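PDB 4MN7: GAF domain-containing protein from Thermoplasma acidophilum, which probably reduces the R-sulfoxide of free methionine as a type II free methionine-R-sulfoxide reductase built on a GAF domain. Local coordinates for residues Y25-F30 / E105-S110; G58-A63 / Q89-V94. The protein carries 1 engineered substitution. One frame throughout, in Å; residues are numbered along the deposited sequence.

Interaction 1. Residues Y25-F30 / E105-S110; sequences YDWVGF and EIDIDS
Residues 25-30 and 105-110 meet as antiparallel neighbours in the central sheet of the GAF fold. The ring of Tyr25 takes the methyl CG2 of Ile108 over one face, a CH-pi contact 4.3 Å from CG2 to the ring centroid. Its OH bonds to Asp120. A classic beta bulge follows: Asp26 N and Trp27 N both donate to Asp109 O. The Asp26 N to Asp109 O bond, at 2.8 Å, is the shorter of the two. The OD2 of Asp26 bonds to Asp111 N.

From Trp27 onward the pairing is regular. The indole has CG anti to the backbone N (chi1 -168°), which lays its six-membered ring along the strand beside two carboxylates. CE3 of Trp27 lies 3.6 Å from Asp109 OD1, and the two planes are nearly perpendicular, at 84°. Asp109 OD2 is hydrogen-bonded to Thr88 OG1. CZ3 of Trp27 lies 3.6 Å from Asp107 OD2. Trp27 NE1 bonds to Glu46 O.

Val28 turns to the other face. Its CG1 rests against Ile108 CG1, and helix 2-21 covers this side. Gly29 pairs with Asp107 through two backbone bonds. The indole of Trp27 packs against the CA of Gly29. Phe30, with its ring again on the helix 2-21 side, lies beside Ile106. Ile106 CG1 sits over the ring face toward the rim, 3.8 Å from Phe30 CE2.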
ATOM      1  N   TYR A  25     -14.332  14.486  -2.033  1.00 46.10           N
ATOM      2  CA  TYR A  25     -14.366  13.039  -2.189  1.00 38.54           C
ATOM      3  C   TYR A  25     -15.249  12.525  -1.092  1.00 38.61           C
ATOM      4  O   TYR A  25     -14.848  12.559   0.047  1.00 37.94           O
ATOM      5  CB  TYR A  25     -12.970  12.404  -2.065  1.00 35.67           C
ATOM      6  CG  TYR A  25     -11.997  12.704  -3.186  1.00 38.42           C
ATOM      7  CD1 TYR A  25     -12.197  13.723  -4.112  1.00 34.83           C
ATOM      8  CD2 TYR A  25     -10.832  11.970  -3.304  1.00 34.36           C
ATOM      9  CE1 TYR A  25     -11.258  13.974  -5.112  1.00 41.48           C
ATOM     10  CE2 TYR A  25      -9.898  12.222  -4.303  1.00 35.58           C
ATOM     11  CZ  TYR A  25     -10.119  13.217  -5.189  1.00 40.88           C
ATOM     12  OH  TYR A  25      -9.199  13.416  -6.141  1.00 39.07           O
ATOM     13  N   ASP A  26     -16.451  12.036  -1.432  1.00 35.50           N
ATOM     14  CA  ASP A  26     -17.428  11.586  -0.428  1.00 35.52           C
ATOM     15  C   ASP A  26     -17.543  10.087  -0.218  1.00 39.90           C
ATOM     16  O   ASP A  26     -17.972   9.686   0.820  1.00 37.38           O
ATOM     17  CB  ASP A  26     -18.810  12.146  -0.777  1.00 43.05           C
ATOM     18  CG  ASP A  26     -18.843  13.652  -0.641  1.00 44.38           C
ATOM     19  OD1 ASP A  26     -18.512  14.057   0.475  1.00 43.50           O
ATOM     20  OD2 ASP A  26     -19.092  14.393  -1.611  1.00 38.47           O
ATOM     21  N   TRP A  27     -17.115   9.271  -1.195  1.00 39.77           N
ATOM     22  CA  TRP A  27     -17.105   7.833  -1.108  1.00 33.24           C
ATOM     23  C   TRP A  27     -15.889   7.377  -1.903  1.00 31.12           C
ATOM     24  O   TRP A  27     -15.657   7.817  -3.007  1.00 35.33           O
ATOM     25  CB  TRP A  27     -18.419   7.235  -1.711  1.00 33.75           C
ATOM     26  CG  TRP A  27     -18.656   5.763  -1.418  1.00 33.52           C
ATOM     27  CD1 TRP A  27     -19.237   5.231  -0.338  1.00 35.95           C
ATOM     28  CD2 TRP A  27     -18.215   4.671  -2.210  1.00 37.20           C
ATOM     29  NE1 TRP A  27     -19.232   3.877  -0.403  1.00 33.72           N
ATOM     30  CE2 TRP A  27     -18.589   3.506  -1.547  1.00 33.19           C
ATOM     31  CE3 TRP A  27     -17.542   4.571  -3.444  1.00 36.25           C
ATOM     32  CZ2 TRP A  27     -18.300   2.250  -2.042  1.00 34.85           C
ATOM     33  CZ3 TRP A  27     -17.251   3.311  -3.946  1.00 37.60           C
ATOM     34  CH2 TRP A  27     -17.652   2.171  -3.261  1.00 36.83           C
ATOM     35  N   VAL A  28     -15.100   6.516  -1.306  1.00 34.01           N
ATOM     36  CA  VAL A  28     -13.962   5.932  -1.941  1.00 30.82           C
ATOM     37  C   VAL A  28     -13.972   4.432  -1.800  1.00 34.75           C
ATOM     38  O   VAL A  28     -14.111   3.911  -0.710  1.00 34.70           O
ATOM     39  CB  VAL A  28     -12.665   6.500  -1.341  1.00 34.57           C
ATOM     40  CG1 VAL A  28     -11.464   5.955  -2.124  1.00 33.74           C
ATOM     41  CG2 VAL A  28     -12.692   8.027  -1.424  1.00 29.84           C
ATOM     42  N   GLY A  29     -13.807   3.751  -2.913  1.00 32.42           N
ATOM     43  CA  GLY A  29     -13.717   2.301  -2.913  1.00 36.28           C
ATOM     44  C   GLY A  29     -12.762   1.693  -3.907  1.00 33.26           C
ATOM     45  O   GLY A  29     -12.483   2.268  -4.960  1.00 31.76           O
ATOM     46  N   PHE A  30     -12.276   0.503  -3.547  1.00 33.09           N
ATOM     47  CA  PHE A  30     -11.528  -0.314  -4.419  1.00 34.28           C
ATOM     48  C   PHE A  30     -12.371  -1.513  -4.805  1.00 36.36           C
ATOM     49  O   PHE A  30     -12.778  -2.353  -3.931  1.00 33.54           O
ATOM     50  CB  PHE A  30     -10.240  -0.825  -3.808  1.00 34.43           C
ATOM     51  CG  PHE A  30      -9.124   0.219  -3.658  1.00 36.76           C
ATOM     52  CD1 PHE A  30      -9.211   1.236  -2.736  1.00 36.61           C
ATOM     53  CD2 PHE A  30      -7.951   0.115  -4.383  1.00 31.69           C
ATOM     54  CE1 PHE A  30      -8.166   2.166  -2.579  1.00 36.39           C
ATOM     55  CE2 PHE A  30      -6.906   1.018  -4.190  1.00 33.83           C
ATOM     56  CZ  PHE A  30      -7.033   2.052  -3.292  1.00 33.66           C
ATOM     57  N   GLU A 105      -9.980  -1.269  -9.764  1.00 30.12           N
ATOM     58  CA  GLU A 105     -10.168   0.190  -9.932  1.00 29.92           C
ATOM     59  C   GLU A 105     -10.368   0.917  -8.643  1.00 28.90           C
ATOM     60  O   GLU A 105     -10.752   0.307  -7.622  1.00 29.93           O
ATOM     61  CB  GLU A 105     -11.386   0.414 -10.850  1.00 31.03           C
ATOM     62  CG  GLU A 105     -12.666  -0.110 -10.234  1.00 32.93           C
ATOM     63  CD  GLU A 105     -13.833  -0.109 -11.238  1.00 34.39           C
ATOM     64  OE1 GLU A 105     -13.612  -0.142 -12.454  1.00 38.80           O
ATOM     65  OE2 GLU A 105     -14.950   0.046 -10.789  1.00 33.59           O
ATOM     66  N   ILE A 106     -10.225   2.225  -8.682  1.00 33.14           N
ATOM     67  CA  ILE A 106     -10.612   3.087  -7.559  1.00 32.27           C
ATOM     68  C   ILE A 106     -11.821   3.819  -8.075  1.00 31.85           C
ATOM     69  O   ILE A 106     -11.742   4.428  -9.112  1.00 32.62           O
ATOM     70  CB  ILE A 106      -9.492   4.100  -7.224  1.00 33.69           C
ATOM     71  CG1 ILE A 106      -8.210   3.351  -6.936  1.00 33.34           C
ATOM     72  CG2 ILE A 106      -9.837   4.960  -6.017  1.00 37.61           C
ATOM     73  CD1 ILE A 106      -7.068   4.220  -6.564  1.00 32.47           C
ATOM     74  N   ASP A 107     -12.923   3.767  -7.316  1.00 29.71           N
ATOM     75  CA  ASP A 107     -14.175   4.430  -7.612  1.00 29.04           C
ATOM     76  C   ASP A 107     -14.442   5.461  -6.569  1.00 27.68           C
ATOM     77  O   ASP A 107     -14.514   5.144  -5.369  1.00 28.66           O
ATOM     78  CB  ASP A 107     -15.299   3.374  -7.586  1.00 28.45           C
ATOM     79  CG  ASP A 107     -16.679   3.920  -7.955  1.00 33.07           C
ATOM     80  OD1 ASP A 107     -16.760   4.952  -8.674  1.00 34.39           O
ATOM     81  OD2 ASP A 107     -17.701   3.291  -7.535  1.00 33.14           O
ATOM     82  N   ILE A 108     -14.602   6.703  -7.006  1.00 31.28           N
ATOM     83  CA  ILE A 108     -14.881   7.799  -6.064  1.00 31.22           C
ATOM     84  C   ILE A 108     -16.103   8.620  -6.495  1.00 30.66           C
ATOM     85  O   ILE A 108     -16.194   9.087  -7.628  1.00 29.59           O
ATOM     86  CB  ILE A 108     -13.655   8.741  -5.993  1.00 32.03           C
ATOM     87  CG1 ILE A 108     -12.417   7.969  -5.612  1.00 32.33           C
ATOM     88  CG2 ILE A 108     -13.878   9.829  -4.980  1.00 36.45           C
ATOM     89  CD1 ILE A 108     -11.114   8.789  -5.583  1.00 36.11           C
ATOM     90  N   ASP A 109     -16.991   8.864  -5.546  1.00 30.44           N
ATOM     91  CA  ASP A 109     -18.202   9.658  -5.721  1.00 33.31           C
ATOM     92  C   ASP A 109     -17.984  10.992  -4.987  1.00 35.37           C
ATOM     93  O   ASP A 109     -17.404  11.043  -3.877  1.00 33.20           O
ATOM     94  CB  ASP A 109     -19.423   9.018  -4.971  1.00 37.25           C
ATOM     95  CG  ASP A 109     -19.998   7.781  -5.680  1.00 42.68           C
ATOM     96  OD1 ASP A 109     -19.307   6.765  -5.745  1.00 46.13           O
ATOM     97  OD2 ASP A 109     -21.157   7.813  -6.128  1.00 46.59           O
ATOM     98  N   SER A 110     -18.501  12.043  -5.596  1.00 39.65           N
ATOM     99  CA  SER A 110     -18.617  13.327  -4.980  1.00 35.79           C
ATOM    100  C   SER A 110     -20.088  13.791  -5.012  1.00 37.60           C
ATOM    101  O   SER A 110     -20.735  13.681  -6.055  1.00 34.03           O
ATOM    102  CB  SER A 110     -17.835  14.343  -5.787  1.00 37.27           C
ATOM    103  OG  SER A 110     -17.911  15.608  -5.113  1.00 42.09           O
TER

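Interaction 2. Residues G58-A63 / Q89-V94; sequences GLCSLA and QSEIVV
Val93 rises from its strand against the start of helix 59-66 and touches Leu59, Cys60 and Ala63. Its CG1 meets Ala63 CB at 3.6 Å. Its CG2 lies 3.9 Å from Leu59 CB. CG2 also comes within 3.8 Å of Leu59 O, so one methyl lies against both backbone and side chain of the same residue. Cys60 is a looser neighbour, with CA 4.1 Å from Val93 CG1.

Glu91 is the second side chain of the strand to reach the helix. Its CG is anti to the backbone N (chi1 -178°), and the chain stays extended beyond CG, which carries the carboxylate up past the leucine. Leu59 CD1 lies against CB, CG and CD of Glu91 and is nearest to OE1, at 3.3 Å. Cys60 SG stands 4.1 Å from Glu91 OE2. This OE2 also lies close to Asp107 OD1 of the neighbouring strand. No hydrogen bond joins the two segments.

Beyond this shell, OE1 of Glu91 is hydrogen-bonded to Tyr81 OH, and Tyr81 also touches Leu59. With an alanine in place of Glu91, the Tyr81 hydroxyl is likely to lose its mate and a gap to open beside Leu59 CD1. Gly58 is the helix N-cap, and its carbonyl accepts from Leu62 N at 3.0 Å.

The segment axes run 7.8 Å apart at 30°. Ile92 and Val94 point to the opposite face, onto helix 118-136. A short helix laid on one face of the sheet, with the long helices behind, is typical of the GAF fold.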
ATOM      1  N   GLY A  58     -22.264   0.428 -16.497  1.00 51.67           N
ATOM      2  CA  GLY A  58     -21.917   1.453 -15.508  1.00 47.07           C
ATOM      3  C   GLY A  58     -20.507   2.036 -15.667  1.00 47.01           C
ATOM      4  O   GLY A  58     -19.670   1.528 -16.435  1.00 41.37           O
ATOM      5  N   LEU A  59     -20.218   3.106 -14.937  1.00 45.12           N
ATOM      6  CA  LEU A  59     -18.875   3.679 -14.976  1.00 42.09           C
ATOM      7  C   LEU A  59     -17.849   2.687 -14.388  1.00 36.34           C
ATOM      8  O   LEU A  59     -16.718   2.621 -14.802  1.00 36.23           O
ATOM      9  CB  LEU A  59     -18.828   4.937 -14.148  1.00 44.47           C
ATOM     10  CG  LEU A  59     -19.853   5.991 -14.534  1.00 52.15           C
ATOM     11  CD1 LEU A  59     -19.888   7.052 -13.436  1.00 53.13           C
ATOM     12  CD2 LEU A  59     -19.482   6.598 -15.869  1.00 49.32           C
ATOM     13  N   CYS A  60     -18.237   1.936 -13.388  1.00 32.37           N
ATOM     14  CA  CYS A  60     -17.299   1.018 -12.797  1.00 34.17           C
ATOM     15  C   CYS A  60     -16.808   0.021 -13.895  1.00 36.04           C
ATOM     16  O   CYS A  60     -15.626  -0.315 -13.988  1.00 39.10           O
ATOM     17  CB  CYS A  60     -17.946   0.360 -11.614  1.00 35.17           C
ATOM     18  SG  CYS A  60     -18.089   1.463 -10.171  1.00 38.57           S
ATOM     19  N   SER A  61     -17.697  -0.468 -14.739  1.00 37.23           N
ATOM     20  CA  SER A  61     -17.269  -1.416 -15.762  1.00 33.65           C
ATOM     21  C   SER A  61     -16.462  -0.748 -16.795  1.00 32.97           C
ATOM     22  O   SER A  61     -15.476  -1.322 -17.314  1.00 33.17           O
ATOM     23  CB  SER A  61     -18.495  -1.996 -16.509  1.00 36.29           C
ATOM     24  OG  SER A  61     -19.270  -2.614 -15.560  1.00 38.61           O
ATOM     25  N   LEU A  62     -16.921   0.449 -17.151  1.00 27.83           N
ATOM     26  CA  LEU A  62     -16.312   1.168 -18.258  1.00 38.61           C
ATOM     27  C   LEU A  62     -14.804   1.337 -18.074  1.00 34.13           C
ATOM     28  O   LEU A  62     -14.065   1.157 -19.030  1.00 36.59           O
ATOM     29  CB  LEU A  62     -17.017   2.518 -18.543  1.00 37.34           C
ATOM     30  CG  LEU A  62     -16.957   3.060 -19.955  1.00 51.01           C
ATOM     31  CD1 LEU A  62     -17.556   2.022 -20.894  1.00 52.80           C
ATOM     32  CD2 LEU A  62     -17.703   4.402 -20.081  1.00 50.89           C
ATOM     33  N   ALA A  63     -14.349   1.641 -16.855  1.00 32.94           N
ATOM     34  CA  ALA A  63     -12.920   1.915 -16.664  1.00 33.52           C
ATOM     35  C   ALA A  63     -12.082   0.677 -16.967  1.00 35.32           C
ATOM     36  O   ALA A  63     -10.986   0.749 -17.455  1.00 30.85           O
ATOM     37  CB  ALA A  63     -12.654   2.375 -15.268  1.00 35.77           C
ATOM     38  N   GLN A  89     -23.249  13.670  -7.372  1.00 36.18           N
ATOM     39  CA  GLN A  89     -23.306  14.426  -8.582  1.00 37.86           C
ATOM     40  C   GLN A  89     -22.153  14.214  -9.475  1.00 36.49           C
ATOM     41  O   GLN A  89     -22.237  14.557 -10.624  1.00 38.69           O
ATOM     42  CB  GLN A  89     -23.361  15.922  -8.243  1.00 43.09           C
ATOM     43  CG  GLN A  89     -24.703  16.278  -7.570  1.00 49.65           C
ATOM     44  CD  GLN A  89     -24.909  17.781  -7.408  1.00 50.87           C
ATOM     45  OE1 GLN A  89     -25.475  18.413  -8.258  1.00 50.89           O
ATOM     46  NE2 GLN A  89     -24.404  18.341  -6.321  1.00 55.77           N
ATOM     47  N   SER A  90     -21.015  13.730  -8.969  1.00 40.27           N
ATOM     48  CA  SER A  90     -19.933  13.374  -9.910  1.00 38.00           C
ATOM     49  C   SER A  90     -19.202  12.146  -9.424  1.00 34.38           C
ATOM     50  O   SER A  90     -19.238  11.823  -8.236  1.00 33.41           O
ATOM     51  CB  SER A  90     -19.006  14.566 -10.283  1.00 40.87           C
ATOM     52  OG  SER A  90     -18.432  15.175  -9.147  1.00 45.44           O
ATOM     53  N   GLU A  91     -18.573  11.447 -10.363  1.00 37.17           N
ATOM     54  CA  GLU A  91     -17.958  10.182 -10.075  1.00 38.89           C
ATOM     55  C   GLU A  91     -16.791   9.912 -11.051  1.00 40.86           C
ATOM     56  O   GLU A  91     -16.876  10.201 -12.251  1.00 38.65           O
ATOM     57  CB  GLU A  91     -18.978   9.055 -10.181  1.00 36.80           C
ATOM     58  CG  GLU A  91     -18.374   7.675  -9.843  1.00 40.94           C
ATOM     59  CD  GLU A  91     -19.372   6.552  -9.829  1.00 43.21           C
ATOM     60  OE1 GLU A  91     -20.527   6.841 -10.201  1.00 45.31           O
ATOM     61  OE2 GLU A  91     -19.021   5.411  -9.436  1.00 37.65           O
ATOM     62  N   ILE A  92     -15.702   9.361 -10.498  1.00 36.31           N
ATOM     63  CA  ILE A  92     -14.504   9.070 -11.271  1.00 38.09           C
ATOM     64  C   ILE A  92     -14.098   7.662 -10.927  1.00 34.52           C
ATOM     65  O   ILE A  92     -14.223   7.225  -9.785  1.00 32.67           O
ATOM     66  CB  ILE A  92     -13.387  10.075 -11.015  1.00 37.06           C
ATOM     67  CG1 ILE A  92     -12.252   9.865 -12.013  1.00 38.33           C
ATOM     68  CG2 ILE A  92     -12.933   9.978  -9.592  1.00 36.61           C
ATOM     69  CD1 ILE A  92     -11.137  10.864 -11.930  1.00 36.36           C
ATOM     70  N   VAL A  93     -13.731   6.930 -11.953  1.00 32.07           N
ATOM     71  CA  VAL A  93     -13.296   5.569 -11.799  1.00 30.90           C
ATOM     72  C   VAL A  93     -11.957   5.472 -12.501  1.00 29.94           C
ATOM     73  O   VAL A  93     -11.859   5.756 -13.672  1.00 33.78           O
ATOM     74  CB  VAL A  93     -14.261   4.575 -12.386  1.00 32.30           C
ATOM     75  CG1 VAL A  93     -13.858   3.151 -11.998  1.00 34.30           C
ATOM     76  CG2 VAL A  93     -15.670   4.810 -11.894  1.00 30.77           C
ATOM     77  N   VAL A  94     -10.947   5.040 -11.764  1.00 32.03           N
ATOM     78  CA  VAL A  94      -9.578   5.053 -12.251  1.00 30.02           C
ATOM     79  C   VAL A  94      -9.104   3.631 -12.223  1.00 29.67           C
ATOM     80  O   VAL A  94      -9.159   3.010 -11.179  1.00 34.33           O
ATOM     81  CB  VAL A  94      -8.747   5.821 -11.253  1.00 30.90           C
ATOM     82  CG1 VAL A  94      -7.294   5.734 -11.622  1.00 30.81           C
ATOM     83  CG2 VAL A  94      -9.233   7.265 -11.175  1.00 33.86           C
TER

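Both interactions are buried and share one sheet, in which strands 101-110 and 90-98 are neighbours. Interaction 1 lies within the sheet and relies on a backbone hydrogen-bond ladder. Interaction 2 sets a helix on the sheet and relies on van der Waals packing, with no hydrogen bond across it. It buries 263 Å² against 563 Å². A probable hydrogen bond from Ser110 N to Ser90 O ties the strands together. The apolar face of interaction 1 looks to helix 2-21. Its other face carries Asp107, which touches Cys60. Interaction 2 lies on this mixed face, where Asp107, Asp109 and Glu91 stand among Trp27 and Val93, consistent with the ligand-pocket side of GAF domains.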